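Long-range contact in 401aa long hypothetical glucose-1-phosphate thymidylyltransferase (Sulfolobus tokodaii, PDB 2GGO), which is a probable bifunctional sugar-1-phosphate nucleotidylyltransferase and acetyltransferase that takes part in making UDP-N-acetylglucosamine and UDP-N-acetylgalactosamine: residues L94-D99 with A158-L163. Numbering follows the deposited sequence.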
ATOM      1  N   LEU A  94     -15.654   2.627 -15.171  1.00 44.71           N
ATOM      2  CA  LEU A  94     -15.088   3.024 -13.885  1.00 42.56           C
ATOM      3  C   LEU A  94     -13.577   2.733 -13.905  1.00 41.87           C
ATOM      4  O   LEU A  94     -13.151   1.616 -14.218  1.00 40.37           O
ATOM      5  CB  LEU A  94     -15.776   2.300 -12.734  1.00 42.06           C
ATOM      6  CG  LEU A  94     -15.437   2.842 -11.343  1.00 41.50           C
ATOM      7  CD1 LEU A  94     -16.230   4.049 -10.986  1.00 40.64           C
ATOM      8  CD2 LEU A  94     -15.685   1.795 -10.334  1.00 39.54           C
ATOM      9  N   ILE A  95     -12.786   3.776 -13.633  1.00 41.30           N
ATOM     10  CA  ILE A  95     -11.330   3.729 -13.636  1.00 40.62           C
ATOM     11  C   ILE A  95     -10.895   3.957 -12.194  1.00 40.55           C
ATOM     12  O   ILE A  95     -11.336   4.919 -11.546  1.00 40.57           O
ATOM     13  CB  ILE A  95     -10.737   4.816 -14.597  1.00 40.60           C
ATOM     14  CG1 ILE A  95     -10.601   4.319 -16.036  1.00 39.72           C
ATOM     15  CG2 ILE A  95      -9.353   5.233 -14.174  1.00 41.14           C
ATOM     16  CD1 ILE A  95     -11.738   3.500 -16.567  1.00 41.18           C
ATOM     17  N   ILE A  96     -10.109   3.041 -11.642  1.00 40.47           N
ATOM     18  CA  ILE A  96      -9.456   3.319 -10.350  1.00 40.71           C
ATOM     19  C   ILE A  96      -7.963   3.038 -10.389  1.00 40.70           C
ATOM     20  O   ILE A  96      -7.496   2.205 -11.176  1.00 40.05           O
ATOM     21  CB  ILE A  96     -10.087   2.615  -9.134  1.00 40.80           C
ATOM     22  CG1 ILE A  96      -9.877   1.118  -9.204  1.00 41.83           C
ATOM     23  CG2 ILE A  96     -11.580   2.995  -8.953  1.00 42.03           C
ATOM     24  CD1 ILE A  96     -10.298   0.485  -7.937  1.00 44.47           C
ATOM     25  N   TYR A  97      -7.220   3.775  -9.563  1.00 40.64           N
ATOM     26  CA  TYR A  97      -5.763   3.638  -9.481  1.00 40.58           C
ATOM     27  C   TYR A  97      -5.429   2.499  -8.569  1.00 39.78           C
ATOM     28  O   TYR A  97      -6.080   2.304  -7.534  1.00 39.43           O
ATOM     29  CB  TYR A  97      -5.115   4.932  -9.037  1.00 41.80           C
ATOM     30  CG  TYR A  97      -5.144   5.943 -10.136  1.00 44.20           C
ATOM     31  CD1 TYR A  97      -4.285   5.842 -11.234  1.00 46.17           C
ATOM     32  CD2 TYR A  97      -6.046   6.990 -10.101  1.00 47.08           C
ATOM     33  CE1 TYR A  97      -4.339   6.772 -12.277  1.00 47.70           C
ATOM     34  CE2 TYR A  97      -6.102   7.946 -11.114  1.00 49.05           C
ATOM     35  CZ  TYR A  97      -5.257   7.832 -12.204  1.00 48.84           C
ATOM     36  OH  TYR A  97      -5.342   8.803 -13.192  1.00 48.91           O
ATOM     37  N   GLY A  98      -4.450   1.716  -8.981  1.00 39.07           N
ATOM     38  CA  GLY A  98      -4.133   0.490  -8.280  1.00 39.37           C
ATOM     39  C   GLY A  98      -3.496   0.609  -6.895  1.00 39.99           C
ATOM     40  O   GLY A  98      -3.253  -0.418  -6.256  1.00 40.51           O
ATOM     41  N   ASP A  99      -3.202   1.825  -6.430  1.00 39.47           N
ATOM     42  CA  ASP A  99      -2.579   1.946  -5.123  1.00 40.03           C
ATOM     43  C   ASP A  99      -3.375   2.704  -4.094  1.00 39.34           C
ATOM     44  O   ASP A  99      -2.833   3.113  -3.090  1.00 38.45           O
ATOM     45  CB  ASP A  99      -1.172   2.517  -5.225  1.00 40.57           C
ATOM     46  CG  ASP A  99      -1.087   3.709  -6.132  1.00 43.23           C
ATOM     47  OD1 ASP A  99      -2.132   4.336  -6.423  1.00 47.94           O
ATOM     48  OD2 ASP A  99       0.043   4.017  -6.558  1.00 43.42           O
ATOM     49  N   ALA A 158      -9.241  12.135  -5.830  1.00 51.29           N
ATOM     50  CA  ALA A 158      -9.206  10.828  -5.148  1.00 49.52           C
ATOM     51  C   ALA A 158      -8.831   9.640  -6.062  1.00 48.34           C
ATOM     52  O   ALA A 158      -8.699   8.518  -5.571  1.00 48.70           O
ATOM     53  CB  ALA A 158     -10.524  10.552  -4.460  1.00 48.87           C
ATOM     54  N   GLY A 159      -8.661   9.887  -7.368  1.00 46.59           N
ATOM     55  CA  GLY A 159      -8.306   8.863  -8.364  1.00 44.05           C
ATOM     56  C   GLY A 159      -9.319   7.758  -8.641  1.00 43.22           C
ATOM     57  O   GLY A 159      -8.928   6.657  -9.043  1.00 42.12           O
ATOM     58  N   ILE A 160     -10.606   8.043  -8.405  1.00 42.11           N
ATOM     59  CA  ILE A 160     -11.754   7.193  -8.815  1.00 41.44           C
ATOM     60  C   ILE A 160     -12.640   7.896  -9.877  1.00 41.20           C
ATOM     61  O   ILE A 160     -13.320   8.878  -9.602  1.00 40.74           O
ATOM     62  CB  ILE A 160     -12.636   6.805  -7.607  1.00 41.11           C
ATOM     63  CG1 ILE A 160     -11.817   6.015  -6.586  1.00 39.75           C
ATOM     64  CG2 ILE A 160     -13.884   6.000  -8.063  1.00 40.63           C
ATOM     65  CD1 ILE A 160     -12.383   6.048  -5.208  1.00 38.65           C
ATOM     66  N   TYR A 161     -12.591   7.402 -11.103  1.00 41.89           N
ATOM     67  CA  TYR A 161     -13.247   8.056 -12.224  1.00 42.71           C
ATOM     68  C   TYR A 161     -14.381   7.222 -12.767  1.00 42.81           C
ATOM     69  O   TYR A 161     -14.295   6.006 -12.789  1.00 42.28           O
ATOM     70  CB  TYR A 161     -12.254   8.230 -13.371  1.00 43.83           C
ATOM     71  CG  TYR A 161     -11.020   9.008 -13.028  1.00 44.83           C
ATOM     72  CD1 TYR A 161      -9.820   8.738 -13.668  1.00 47.13           C
ATOM     73  CD2 TYR A 161     -11.039  10.014 -12.056  1.00 46.57           C
ATOM     74  CE1 TYR A 161      -8.654   9.468 -13.366  1.00 48.72           C
ATOM     75  CE2 TYR A 161      -9.881  10.746 -11.731  1.00 48.25           C
ATOM     76  CZ  TYR A 161      -8.693  10.484 -12.407  1.00 48.33           C
ATOM     77  OH  TYR A 161      -7.536  11.207 -12.114  1.00 48.59           O
ATOM     78  N   LYS A 162     -15.426   7.885 -13.238  1.00 43.14           N
ATOM     79  CA  LYS A 162     -16.450   7.244 -14.070  1.00 44.02           C
ATOM     80  C   LYS A 162     -16.509   8.089 -15.350  1.00 45.61           C
ATOM     81  O   LYS A 162     -17.038   9.213 -15.357  1.00 45.01           O
ATOM     82  CB  LYS A 162     -17.809   7.228 -13.352  1.00 43.14           C
ATOM     83  CG  LYS A 162     -18.800   6.186 -13.784  1.00 40.82           C
ATOM     84  CD  LYS A 162     -19.410   6.447 -15.158  1.00 41.70           C
ATOM     85  CE  LYS A 162     -20.283   7.703 -15.184  1.00 41.41           C
ATOM     86  NZ  LYS A 162     -20.995   7.987 -16.486  1.00 39.52           N
ATOM     87  N   LEU A 163     -15.936   7.543 -16.418  1.00 47.85           N
ATOM     88  CA  LEU A 163     -15.697   8.303 -17.633  1.00 49.84           C
ATOM     89  C   LEU A 163     -16.392   7.629 -18.792  1.00 52.13           C
ATOM     90  O   LEU A 163     -16.442   6.388 -18.873  1.00 51.66           O
ATOM     91  CB  LEU A 163     -14.193   8.447 -17.925  1.00 49.47           C
ATOM     92  CG  LEU A 163     -13.272   9.079 -16.865  1.00 47.98           C
ATOM     93  CD1 LEU A 163     -11.840   8.932 -17.270  1.00 46.43           C
ATOM     94  CD2 LEU A 163     -13.591  10.534 -16.578  1.00 47.93           C
TER
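Ile95 and Tyr161 form a hydrogen-bonded antiparallel pair: Ile95 N donates to Tyr161 O over 2.8 Å, and Tyr161 N returns an almost straight bond to Ile95 O, also 2.8 Å. Tyr161 O also receives a CA-H...O contact from Leu94 CA. Toward Tyr97 the pairing slackens to a weak hydrogen bond from Tyr97 N to Gly159 O, 3.4 Å, where strand 155-164 turns a corner at Gly159. A further weak hydrogen bond joins the two phenol oxygens, Tyr97 OH and Tyr161 OH; the firmer partner of the latter is Asn157. These strands are neighbours in the mixed sheet of the GT-A-like nucleotidyltransferase domain, strand 92-97 being flanked on its other edge by strand 2-6. Tyr97, Asn157 and Thr80, which touches the Tyr97 ring, probably belong to the N-acetylglucosamine 1-phosphate site. With CG anti to its carbonyl carbon (chi1 -73°), Tyr97 lays its ring edge against Gly159 CA, 3.4 Å from CD2, an approach that the lack of a side chain on Gly159 allows. The two tyrosine rings stand nearly perpendicular, at 83°, with Tyr97 CE2 3.7 Å from Tyr161 CE1. A leucine in place of Tyr97 would probably deprive Tyr161 OH of its weak second partner and open a gap beside Tyr161 CE1. Ile95 CG2 packs obliquely on Tyr161 CD1, and helix 184-194 covers this face. On the other face Ile96 CG2 meets Ile160 CG1 at 3.8 Å, the two side chains running side by side, while Ile108 of helix 106-111 packs on both Leu94 and Ile160.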